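Local coordinates for B12-binding domain-containing protein (Kitasatospora setae, PDB 6WTE), which is TsrM, a cobalamin-dependent radical SAM methyltransferase that binds a [4Fe-4S] cluster and probably methylates tryptophan by a non-radical route, at residues A[227-232]-A[274-279]; A[234-239]-A[270-275]; A[308-313]-A[344-349]; A[332-337]-A[358-363]. All coordinates share one frame; numbering follows the deposited sequence.

Contact 1: residues A[227-232]-A[274-279]; sequences CAYRCS and FNLSIA. With SF4 (iron/sulfur cluster), chain C; EDO (1,2-ethanediol), chain G; EDO (1,2-ethanediol), chain L.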
# COMPACT_ATOMS: atom_id res chain seq x y z
N CYS A 227 5.80 -10.81 2.03
CA CYS A 227 4.91 -11.80 1.45
C CYS A 227 5.75 -12.82 0.69
O CYS A 227 6.59 -12.43 -0.12
CB CYS A 227 3.88 -11.19 0.49
SG CYS A 227 2.70 -12.45 -0.14
N ALA A 228 5.50 -14.10 0.94
CA ALA A 228 6.27 -15.16 0.31
C ALA A 228 5.67 -15.65 -1.00
O ALA A 228 6.29 -16.49 -1.66
CB ALA A 228 6.42 -16.34 1.28
N TYR A 229 4.50 -15.16 -1.40
CA TYR A 229 3.93 -15.56 -2.69
C TYR A 229 4.53 -14.67 -3.79
O TYR A 229 5.47 -13.91 -3.57
CB TYR A 229 2.41 -15.52 -2.64
CG TYR A 229 1.81 -16.67 -1.83
CD1 TYR A 229 2.61 -17.72 -1.39
CD2 TYR A 229 0.46 -16.70 -1.52
CE1 TYR A 229 2.07 -18.77 -0.66
CE2 TYR A 229 -0.08 -17.74 -0.79
CZ TYR A 229 0.73 -18.77 -0.36
OH TYR A 229 0.19 -19.81 0.37
N ARG A 230 4.01 -14.78 -5.01
CA ARG A 230 4.61 -14.06 -6.13
C ARG A 230 3.54 -13.74 -7.17
O ARG A 230 3.68 -14.01 -8.36
CB ARG A 230 5.75 -14.87 -6.74
CG ARG A 230 6.70 -14.08 -7.65
CD ARG A 230 7.44 -12.99 -6.89
NE ARG A 230 8.37 -13.53 -5.89
CZ ARG A 230 9.65 -13.81 -6.13
NH1 ARG A 230 10.15 -13.61 -7.33
NH2 ARG A 230 10.42 -14.28 -5.16
N CYS A 231 2.44 -13.14 -6.71
CA CYS A 231 1.33 -12.84 -7.61
C CYS A 231 1.78 -11.88 -8.70
O CYS A 231 2.51 -10.92 -8.44
CB CYS A 231 0.15 -12.27 -6.82
SG CYS A 231 -0.53 -13.44 -5.62
N SER A 232 1.33 -12.14 -9.93
CA SER A 232 1.95 -11.48 -11.08
C SER A 232 1.69 -9.98 -11.09
O SER A 232 2.47 -9.23 -11.70
CB SER A 232 1.46 -12.11 -12.38
OG SER A 232 0.11 -11.80 -12.63
N PHE A 274 -3.07 -10.92 6.13
CA PHE A 274 -3.06 -11.29 7.55
C PHE A 274 -3.02 -12.80 7.75
O PHE A 274 -2.35 -13.28 8.66
CB PHE A 274 -4.27 -10.69 8.27
CG PHE A 274 -4.32 -11.03 9.75
CD1 PHE A 274 -3.27 -10.72 10.59
CD2 PHE A 274 -5.43 -11.66 10.28
CE1 PHE A 274 -3.32 -11.03 11.94
CE2 PHE A 274 -5.49 -11.98 11.63
CZ PHE A 274 -4.43 -11.67 12.46
N ASN A 275 -3.72 -13.57 6.90
CA ASN A 275 -3.83 -15.01 7.12
C ASN A 275 -2.76 -15.83 6.41
O ASN A 275 -2.78 -17.06 6.50
CB ASN A 275 -5.23 -15.52 6.70
CG ASN A 275 -5.50 -15.34 5.22
OD1 ASN A 275 -5.02 -14.40 4.58
ND2 ASN A 275 -6.29 -16.25 4.65
N LEU A 276 -1.83 -15.20 5.69
CA LEU A 276 -0.64 -15.93 5.29
C LEU A 276 0.34 -15.90 6.46
O LEU A 276 0.28 -15.01 7.31
CB LEU A 276 -0.03 -15.35 4.02
CG LEU A 276 -0.96 -15.42 2.80
CD1 LEU A 276 -0.24 -14.98 1.53
CD2 LEU A 276 -1.55 -16.83 2.61
N SER A 277 1.21 -16.90 6.53
CA SER A 277 1.93 -17.20 7.76
C SER A 277 0.91 -17.36 8.90
O SER A 277 0.83 -16.57 9.84
CB SER A 277 2.97 -16.12 8.08
OG SER A 277 3.97 -16.60 8.97
N ILE A 278 0.08 -18.40 8.75
CA ILE A 278 -1.16 -18.49 9.52
C ILE A 278 -0.90 -18.80 10.99
O ILE A 278 -1.67 -18.37 11.86
CB ILE A 278 -2.09 -19.55 8.88
CG1 ILE A 278 -3.42 -19.64 9.64
CG2 ILE A 278 -1.40 -20.90 8.83
CD1 ILE A 278 -4.32 -18.42 9.49
N ALA A 279 0.17 -19.53 11.30
CA ALA A 279 0.41 -19.89 12.69
C ALA A 279 0.65 -18.65 13.54
O ALA A 279 0.17 -18.55 14.67
CB ALA A 279 1.58 -20.86 12.79
FE1 SF4 C . -0.28 -12.14 -3.77
FE2 SF4 C . 1.31 -11.57 -1.60
FE3 SF4 C . -1.26 -10.72 -1.62
FE4 SF4 C . 0.54 -9.58 -3.28
S1 SF4 C . 0.57 -9.49 -1.01
S2 SF4 C . -1.57 -10.25 -3.82
S3 SF4 C . 1.88 -11.36 -3.80
S4 SF4 C . -0.56 -12.89 -1.64
C1 EDO G . -0.02 -20.21 5.30
O1 EDO G . 0.78 -20.04 6.48
C2 EDO G . 0.85 -19.93 4.08
O2 EDO G . 1.41 -18.61 4.17
C1 EDO L . 11.19 -12.87 -10.87
O1 EDO L . 11.46 -13.20 -12.24
C2 EDO L . 9.72 -12.50 -10.73
O2 EDO L . 9.11 -13.39 -9.79
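A small apolar contact between Tyr229 and Leu276 lies beside the [4Fe-4S] cluster, in the radical SAM core. Residues 227-232 belong to the loop that carries the CX3CX2C cluster motif of this superfamily, whose third cysteine is Cys234. Residues 274-279 lead from the loop after strand 266-269 into helix 278-294. No hydrogen bond joins the two segments.

The touching is done by the leucine methyls. Leu276 CD1 lies 3.6 Å from Tyr229 CD2, and Leu276 CD2 lies 3.8 Å from Tyr229 CE2. The two side chains cross obliquely. Leu276 CD1 also comes within 4.2 Å of Cys227 SG, and this methyl touches both a ligand sulfur and the tyrosine ring. It meets the cluster as well, with Leu276 CD1 3.8 Å from S4 of the cluster. Tyr229 CD2 approaches the same sulfide. The pair thus gives S4 apolar neighbours. Tyr354 meets the Tyr229 ring, with the planes at about 45°.

Two cysteines of this loop hold iron. Cys231 SG is 2.3 Å from FE1. Cys227 turns its SG anti to the backbone N (chi1 -176°), which places the sulfur against FE2. An ethanediol, probably from the crystallisation liquor, accepts bonds from the N atoms of Ser277 and Ile278 at the start of the helix. Arg230 pairs with Glu349, tying the loop to residues 344-349. The Cys227 ligand has a second-shell donor: Tyr229 N gives a hydrogen bond to Cys227 SG over 3.5 Å, at an N-H...S angle of 159°.

Contact 2: residues A[234-239]-A[270-275]; sequences CVEPDA and TDSEFN. With SF4 (iron/sulfur cluster), chain C.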
# COMPACT_ATOMS: atom_id res chain seq x y z
N CYS A 234 1.55 -7.95 -8.35
CA CYS A 234 1.73 -7.40 -7.01
C CYS A 234 3.15 -6.93 -6.77
O CYS A 234 4.11 -7.68 -7.00
CB CYS A 234 1.35 -8.45 -5.96
SG CYS A 234 1.30 -7.71 -4.34
N VAL A 235 3.28 -5.71 -6.25
CA VAL A 235 4.58 -5.12 -5.94
C VAL A 235 5.14 -5.53 -4.59
O VAL A 235 6.31 -5.24 -4.31
CB VAL A 235 4.52 -3.58 -5.92
CG1 VAL A 235 4.08 -3.04 -7.28
CG2 VAL A 235 3.56 -3.10 -4.82
N GLU A 236 4.35 -6.19 -3.74
CA GLU A 236 4.72 -6.29 -2.34
C GLU A 236 5.82 -7.31 -2.04
O GLU A 236 6.66 -7.04 -1.17
CB GLU A 236 3.48 -6.57 -1.48
CG GLU A 236 2.43 -5.49 -1.66
CD GLU A 236 1.37 -5.46 -0.58
OE1 GLU A 236 1.63 -5.94 0.55
OE2 GLU A 236 0.27 -4.95 -0.88
N PRO A 237 5.88 -8.48 -2.70
CA PRO A 237 7.04 -9.34 -2.45
C PRO A 237 8.36 -8.61 -2.67
O PRO A 237 9.28 -8.73 -1.86
CB PRO A 237 6.83 -10.50 -3.43
CG PRO A 237 5.35 -10.59 -3.55
CD PRO A 237 4.86 -9.17 -3.51
N ASP A 238 8.46 -7.82 -3.73
CA ASP A 238 9.70 -7.10 -3.96
C ASP A 238 9.83 -5.90 -3.03
O ASP A 238 10.89 -5.69 -2.42
CB ASP A 238 9.80 -6.62 -5.40
CG ASP A 238 10.95 -5.66 -5.58
OD1 ASP A 238 12.10 -6.12 -5.48
OD2 ASP A 238 10.70 -4.45 -5.78
N ALA A 239 8.78 -5.09 -2.93
CA ALA A 239 8.90 -3.81 -2.24
C ALA A 239 8.88 -3.95 -0.72
O ALA A 239 9.44 -3.09 -0.03
CB ALA A 239 7.77 -2.87 -2.69
N THR A 270 -1.91 -4.17 8.88
CA THR A 270 -1.17 -3.64 7.75
C THR A 270 -0.17 -4.64 7.19
O THR A 270 0.81 -4.25 6.54
CB THR A 270 -0.45 -2.34 8.12
OG1 THR A 270 0.50 -2.61 9.15
CG2 THR A 270 -1.46 -1.31 8.59
N ASP A 271 -0.37 -5.92 7.46
CA ASP A 271 0.36 -6.97 6.78
C ASP A 271 0.02 -6.96 5.29
O ASP A 271 -1.00 -6.41 4.86
CB ASP A 271 0.00 -8.33 7.37
CG ASP A 271 0.24 -8.39 8.86
OD1 ASP A 271 0.91 -7.49 9.40
OD2 ASP A 271 -0.27 -9.33 9.50
N SER A 272 0.87 -7.61 4.50
CA SER A 272 0.50 -7.88 3.12
C SER A 272 -0.77 -8.73 3.07
O SER A 272 -1.72 -8.40 2.35
CB SER A 272 1.65 -8.57 2.39
OG SER A 272 2.72 -7.66 2.18
N GLU A 273 -0.80 -9.82 3.84
CA GLU A 273 -1.98 -10.67 3.95
C GLU A 273 -2.01 -11.21 5.38
O GLU A 273 -1.07 -11.90 5.78
CB GLU A 273 -1.95 -11.83 2.95
CG GLU A 273 -1.64 -11.45 1.51
CD GLU A 273 -2.81 -10.79 0.81
OE1 GLU A 273 -3.92 -10.77 1.39
OE2 GLU A 273 -2.62 -10.30 -0.32
N PHE A 274 -3.07 -10.92 6.13
CA PHE A 274 -3.06 -11.29 7.55
C PHE A 274 -3.02 -12.80 7.75
O PHE A 274 -2.35 -13.28 8.66
CB PHE A 274 -4.27 -10.69 8.27
CG PHE A 274 -4.32 -11.03 9.75
CD1 PHE A 274 -3.27 -10.72 10.59
CD2 PHE A 274 -5.43 -11.66 10.28
CE1 PHE A 274 -3.32 -11.03 11.94
CE2 PHE A 274 -5.49 -11.98 11.63
CZ PHE A 274 -4.43 -11.67 12.46
N ASN A 275 -3.72 -13.57 6.90
CA ASN A 275 -3.83 -15.01 7.12
C ASN A 275 -2.76 -15.83 6.41
O ASN A 275 -2.78 -17.06 6.50
CB ASN A 275 -5.23 -15.52 6.70
CG ASN A 275 -5.50 -15.34 5.22
OD1 ASN A 275 -5.02 -14.40 4.58
ND2 ASN A 275 -6.29 -16.25 4.65
FE1 SF4 C . -0.28 -12.14 -3.77
FE2 SF4 C . 1.31 -11.57 -1.60
FE3 SF4 C . -1.26 -10.72 -1.62
FE4 SF4 C . 0.54 -9.58 -3.28
S1 SF4 C . 0.57 -9.49 -1.01
S2 SF4 C . -1.57 -10.25 -3.82
S3 SF4 C . 1.88 -11.36 -3.80
S4 SF4 C . -0.56 -12.89 -1.64
O HOH W 1 -1.79 -5.92 0.37
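Ser272 and Glu236 meet in a buried hydrogen bond beside the [4Fe-4S] cluster and the cobalamin. Ser272 OG donates to Glu236 OE1 over 2.6 Å. The donor comes nearly along the C-O axis of OE1. Beyond CG the Glu236 chain is extended (chi2 -163°), which carries its carboxylate across to Ser272 in the loop after strand 266-269. A water makes a second bridge. It donates to Glu236 OE2 over 2.6 Å and to Ser272 O over 3.2 Å. Glu236 OE2 is also hydrogen-bonded to N29 of the cobalamin. With an alanine here, Ser272 OG and cobalamin N29 would probably lose these acceptors, and the bridging water one of its holds.

A backbone N-H also bonds to sulfur in the turn that leads into the helix. Glu236 N donates to Cys234 SG over 3.5 Å, a capping bond with an N-H...S angle of 167°.

Van der Waals contacts fit both segments to the cluster. Pro237 CG is 3.6 Å from S3, and Ser272 CB is 3.7 Å from S1.

Metal bonds come from both segments. Cys234 SG binds FE4 at 2.3 Å. Glu273 OE2 binds FE3 at 1.9 Å, its chain bent at chi2 (-75°) to bring the carboxylate to the iron. With Cys227 and Cys231, every iron of the cluster therefore has a protein ligand. In canonical radical SAM enzymes one iron is left for the amino and carboxylate groups of S-adenosylmethionine. A glutamate at that iron is consistent with the non-radical catalysis of TsrM.

Contact 3: residues A[308-313]-A[344-349]; sequences YCQPSP and GWKVTE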
# COMPACT_ATOMS: atom_id res chain seq x y z
N TYR A 308 -7.22 -7.96 6.29
CA TYR A 308 -7.18 -8.22 4.86
C TYR A 308 -6.56 -9.60 4.65
O TYR A 308 -5.50 -9.89 5.22
CB TYR A 308 -6.36 -7.16 4.10
CG TYR A 308 -6.51 -7.28 2.60
CD1 TYR A 308 -5.71 -8.14 1.86
CD2 TYR A 308 -7.49 -6.56 1.93
CE1 TYR A 308 -5.86 -8.27 0.49
CE2 TYR A 308 -7.65 -6.67 0.57
CZ TYR A 308 -6.84 -7.53 -0.15
OH TYR A 308 -6.99 -7.64 -1.51
N CYS A 309 -7.22 -10.43 3.84
CA CYS A 309 -6.88 -11.84 3.76
C CYS A 309 -6.89 -12.31 2.31
O CYS A 309 -7.49 -11.69 1.44
CB CYS A 309 -7.87 -12.73 4.54
SG CYS A 309 -7.79 -12.60 6.32
N GLN A 310 -6.23 -13.42 2.09
CA GLN A 310 -6.42 -14.24 0.90
C GLN A 310 -7.47 -15.30 1.19
O GLN A 310 -7.81 -15.55 2.36
CB GLN A 310 -5.11 -14.89 0.48
CG GLN A 310 -4.12 -13.90 -0.12
CD GLN A 310 -4.63 -13.30 -1.42
OE1 GLN A 310 -4.75 -14.00 -2.43
NE2 GLN A 310 -4.98 -12.02 -1.38
N PRO A 311 -8.05 -15.91 0.16
CA PRO A 311 -9.11 -16.90 0.41
C PRO A 311 -8.66 -18.10 1.22
O PRO A 311 -9.49 -18.74 1.87
CB PRO A 311 -9.54 -17.32 -1.01
CG PRO A 311 -9.23 -16.14 -1.85
CD PRO A 311 -7.96 -15.56 -1.27
N SER A 312 -7.37 -18.44 1.19
CA SER A 312 -6.86 -19.61 1.89
C SER A 312 -5.51 -19.24 2.49
O SER A 312 -4.72 -18.54 1.85
CB SER A 312 -6.71 -20.81 0.94
OG SER A 312 -6.16 -21.93 1.61
N PRO A 313 -5.21 -19.71 3.72
CA PRO A 313 -6.06 -20.54 4.57
C PRO A 313 -7.02 -19.73 5.42
O PRO A 313 -6.60 -18.75 6.05
CB PRO A 313 -5.05 -21.27 5.45
CG PRO A 313 -3.91 -20.29 5.59
CD PRO A 313 -3.90 -19.44 4.33
N GLY A 344 -1.01 -18.62 -13.32
CA GLY A 344 0.07 -17.69 -13.59
C GLY A 344 -0.10 -16.32 -12.99
O GLY A 344 0.83 -15.50 -13.09
N TRP A 345 -1.24 -16.03 -12.36
CA TRP A 345 -1.51 -14.72 -11.78
C TRP A 345 -1.46 -14.80 -10.25
O TRP A 345 -0.54 -14.24 -9.65
CB TRP A 345 -2.87 -14.21 -12.28
CG TRP A 345 -3.44 -13.01 -11.56
CD1 TRP A 345 -2.78 -12.14 -10.71
CD2 TRP A 345 -4.79 -12.54 -11.63
NE1 TRP A 345 -3.65 -11.18 -10.26
CE2 TRP A 345 -4.89 -11.40 -10.80
CE3 TRP A 345 -5.93 -12.98 -12.31
CZ2 TRP A 345 -6.08 -10.70 -10.64
CZ3 TRP A 345 -7.12 -12.27 -12.15
CH2 TRP A 345 -7.18 -11.15 -11.32
N LYS A 346 -2.42 -15.46 -9.61
CA LYS A 346 -2.43 -15.56 -8.15
C LYS A 346 -1.68 -16.84 -7.79
O LYS A 346 -2.28 -17.91 -7.64
CB LYS A 346 -3.86 -15.55 -7.61
CG LYS A 346 -4.61 -14.25 -7.88
CD LYS A 346 -3.97 -13.06 -7.17
CE LYS A 346 -4.08 -13.21 -5.65
NZ LYS A 346 -5.49 -13.06 -5.14
N VAL A 347 -0.35 -16.74 -7.68
CA VAL A 347 0.48 -17.92 -7.56
C VAL A 347 1.50 -17.76 -6.43
O VAL A 347 1.86 -16.65 -6.04
CB VAL A 347 1.23 -18.21 -8.86
CG1 VAL A 347 0.26 -18.40 -10.00
CG2 VAL A 347 2.17 -17.05 -9.13
N THR A 348 1.99 -18.91 -5.96
CA THR A 348 3.14 -18.97 -5.07
C THR A 348 4.42 -18.73 -5.86
O THR A 348 4.42 -18.54 -7.07
CB THR A 348 3.22 -20.33 -4.38
OG1 THR A 348 3.65 -21.31 -5.34
CG2 THR A 348 1.87 -20.74 -3.81
N GLU A 349 5.55 -18.78 -5.14
CA GLU A 349 6.86 -18.68 -5.78
C GLU A 349 7.14 -19.86 -6.70
O GLU A 349 7.94 -19.74 -7.63
CB GLU A 349 7.97 -18.58 -4.74
CG GLU A 349 8.35 -17.17 -4.37
CD GLU A 349 9.51 -17.14 -3.39
OE1 GLU A 349 9.97 -18.23 -2.99
OE2 GLU A 349 9.96 -16.03 -3.04
O HOH W 2 -5.13 -10.08 -3.66
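The backbones at Gln310 and Lys346 stay well apart, their CA atoms 10.0 Å from each other, and no backbone bond links the segments. Residues 308-313 run off the end of strand 304-309, with a cis peptide bond before Pro313. Residues 344-349 form a loop, and Lys346 is the centre of an inverse gamma turn.

The gap is bridged by two long side chains coming from opposite directions. Lys346 NZ donates to Gln310 OE1 over 3.0 Å. The bond lies in the carbonyl plane, on a lone pair, with a C=O...N angle of 126°. Every torsion of the lysine is near -65°, so its chain is coiled rather than stretched. Its CG rests 3.9 Å above one face of the neighbouring Trp345 ring, toward the rim.

NZ also forms a salt bridge with Asp335 and a hydrogen bond with Tyr355 OH. Gln310 OE1 has a second partner in Tyr354 OH. Gln310 NE2 donates to a water over 3.0 Å and makes a weak bond to Glu273 OE1. A leucine in place of Gln310 would probably leave Lys346 NZ and Tyr354 OH without this shared acceptor and the cluster ligand Glu273 without its amide neighbour.

Gln310 touches the cluster too. The arrangement is a second-shell polar network at a strand end of the radical SAM core, where loops meet the [4Fe-4S] site.

Contact 4: residues A[332-337]-A[358-363]; sequences VGSDHI and EDTERL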
# COMPACT_ATOMS: atom_id res chain seq x y z
N VAL A 332 -11.18 -9.70 1.48
CA VAL A 332 -10.49 -10.82 0.84
C VAL A 332 -10.19 -10.50 -0.62
O VAL A 332 -11.09 -10.09 -1.37
CB VAL A 332 -11.30 -12.13 0.96
CG1 VAL A 332 -12.68 -11.99 0.35
CG2 VAL A 332 -10.52 -13.26 0.28
N GLY A 333 -8.93 -10.69 -1.01
CA GLY A 333 -8.52 -10.52 -2.40
C GLY A 333 -8.74 -11.77 -3.23
O GLY A 333 -7.78 -12.40 -3.70
N SER A 334 -10.00 -12.15 -3.40
CA SER A 334 -10.32 -13.32 -4.21
C SER A 334 -9.93 -13.10 -5.67
O SER A 334 -9.46 -14.03 -6.34
CB SER A 334 -11.81 -13.64 -4.09
OG SER A 334 -12.19 -13.75 -2.73
N ASP A 335 -10.16 -11.89 -6.18
CA ASP A 335 -9.62 -11.35 -7.43
C ASP A 335 -10.29 -11.91 -8.68
O ASP A 335 -10.63 -11.13 -9.58
CB ASP A 335 -8.10 -11.53 -7.47
CG ASP A 335 -7.39 -10.56 -6.55
OD1 ASP A 335 -7.97 -9.49 -6.27
OD2 ASP A 335 -6.26 -10.86 -6.10
N HIS A 336 -10.52 -13.22 -8.76
CA HIS A 336 -11.25 -13.78 -9.89
C HIS A 336 -11.75 -15.17 -9.52
O HIS A 336 -11.52 -15.66 -8.41
CB HIS A 336 -10.39 -13.84 -11.16
CG HIS A 336 -11.16 -13.58 -12.42
ND1 HIS A 336 -11.97 -14.53 -13.01
CD2 HIS A 336 -11.27 -12.47 -13.18
CE1 HIS A 336 -12.54 -14.01 -14.09
NE2 HIS A 336 -12.12 -12.76 -14.21
N ILE A 337 -12.42 -15.82 -10.48
CA ILE A 337 -12.88 -17.19 -10.30
C ILE A 337 -12.40 -18.12 -11.41
O ILE A 337 -12.30 -19.34 -11.19
CB ILE A 337 -14.41 -17.24 -10.19
CG1 ILE A 337 -14.87 -18.65 -9.79
CG2 ILE A 337 -15.04 -16.85 -11.52
CD1 ILE A 337 -16.35 -18.78 -9.51
N GLU A 358 -14.08 -22.30 -3.67
CA GLU A 358 -14.64 -22.82 -2.43
C GLU A 358 -14.05 -22.13 -1.21
O GLU A 358 -14.73 -22.00 -0.19
CB GLU A 358 -14.41 -24.33 -2.31
CG GLU A 358 -15.06 -25.19 -3.37
CD GLU A 358 -14.04 -25.87 -4.28
OE1 GLU A 358 -14.13 -25.69 -5.51
OE2 GLU A 358 -13.14 -26.57 -3.76
N ASP A 359 -12.78 -21.71 -1.30
CA ASP A 359 -12.14 -21.04 -0.18
C ASP A 359 -12.78 -19.69 0.10
O ASP A 359 -12.94 -19.31 1.27
CB ASP A 359 -10.64 -20.89 -0.44
CG ASP A 359 -9.92 -22.22 -0.52
OD1 ASP A 359 -10.10 -23.05 0.40
OD2 ASP A 359 -9.20 -22.46 -1.50
N THR A 360 -13.14 -18.94 -0.94
CA THR A 360 -13.86 -17.69 -0.74
C THR A 360 -15.27 -17.95 -0.22
O THR A 360 -15.76 -17.23 0.66
CB THR A 360 -13.89 -16.88 -2.03
OG1 THR A 360 -12.57 -16.40 -2.34
CG2 THR A 360 -14.82 -15.68 -1.90
N GLU A 361 -15.94 -18.98 -0.75
CA GLU A 361 -17.26 -19.33 -0.25
C GLU A 361 -17.22 -19.69 1.23
O GLU A 361 -18.09 -19.26 2.00
CB GLU A 361 -17.83 -20.49 -1.07
CG GLU A 361 -19.23 -20.92 -0.68
CD GLU A 361 -20.32 -20.03 -1.25
OE1 GLU A 361 -21.19 -19.58 -0.48
OE2 GLU A 361 -20.30 -19.78 -2.47
N ARG A 362 -16.22 -20.47 1.64
CA ARG A 362 -16.13 -20.84 3.05
C ARG A 362 -15.80 -19.63 3.91
O ARG A 362 -16.37 -19.46 4.99
CB ARG A 362 -15.09 -21.94 3.27
CG ARG A 362 -15.04 -22.39 4.73
CD ARG A 362 -14.11 -23.58 4.96
NE ARG A 362 -12.71 -23.25 4.75
CZ ARG A 362 -11.70 -24.03 5.12
NH1 ARG A 362 -11.94 -25.20 5.71
NH2 ARG A 362 -10.44 -23.67 4.89
N LEU A 363 -14.89 -18.77 3.45
CA LEU A 363 -14.58 -17.56 4.20
C LEU A 363 -15.83 -16.75 4.46
O LEU A 363 -16.10 -16.32 5.59
CB LEU A 363 -13.54 -16.73 3.44
CG LEU A 363 -13.03 -15.42 4.04
CD1 LEU A 363 -11.68 -15.13 3.42
CD2 LEU A 363 -13.97 -14.27 3.76
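Thr360 and Leu363 of helix 357-369 pack on Ser334 and Val332 at the end of strand 327-335. One pair is polar and the other apolar. The CA atoms come nearest at Ser334 and Thr360, 6.6 Å apart.

Along the helix, Thr360 is the first to touch the strand. Its OG1 and Ser334 OG share a hydrogen bond of 2.7 Å, in which either hydroxyl could be the donor. Both oxygens stand anti to the carbonyl carbon of their own residue, at chi1 -69° for Thr360 and -52° for Ser334. The threonine methyl lies alongside the bond, with CG2 3.4 Å from Ser334 OG. Both side chains are buried, so the pair satisfies polar atoms that face away from bulk solvent.

Three residues on, just under a helical turn later, Leu363 points to the same side. Its CD1 touches Val332 CG2 at 3.8 Å and is 3.9 Å from Val332 CB. The two side chains run past one another, pointing opposite ways, and meet through this leucine methyl. Between Val332 and Ser334, Gly333 is the centre of an inverse gamma turn.

The helix is part of a beta-alpha-beta crossover of the TIM-barrel-like radical SAM core, which joins parallel neighbour strands 327-335 and 373-380. Pro311 also touches Thr360, Val376 of the next strand packs on Val332 and Ser334, and Phe397 of helix 387-398 reaches Ser334.

From the N terminus, the cysteine loop opens contact 1 at 227 and contact 2 at 234. Both close on the loop after strand 266-269, where they share Phe274 and Asn275. Contact 2 thus falls within the span of contact 1, and the two bind the same cluster from neighbouring parts of the chain. Contact 3 then opens on strand 304-309, and contact 4 opens at 332 before contact 3 closes at 344-349, so these two cross. Their strands are neighbours in the sheet, joined by Gly333 N and Cys309 O. Phe274 N to Tyr308 O links contacts 1 and 2 to contact 3, while contact 4 lies farther from the cluster.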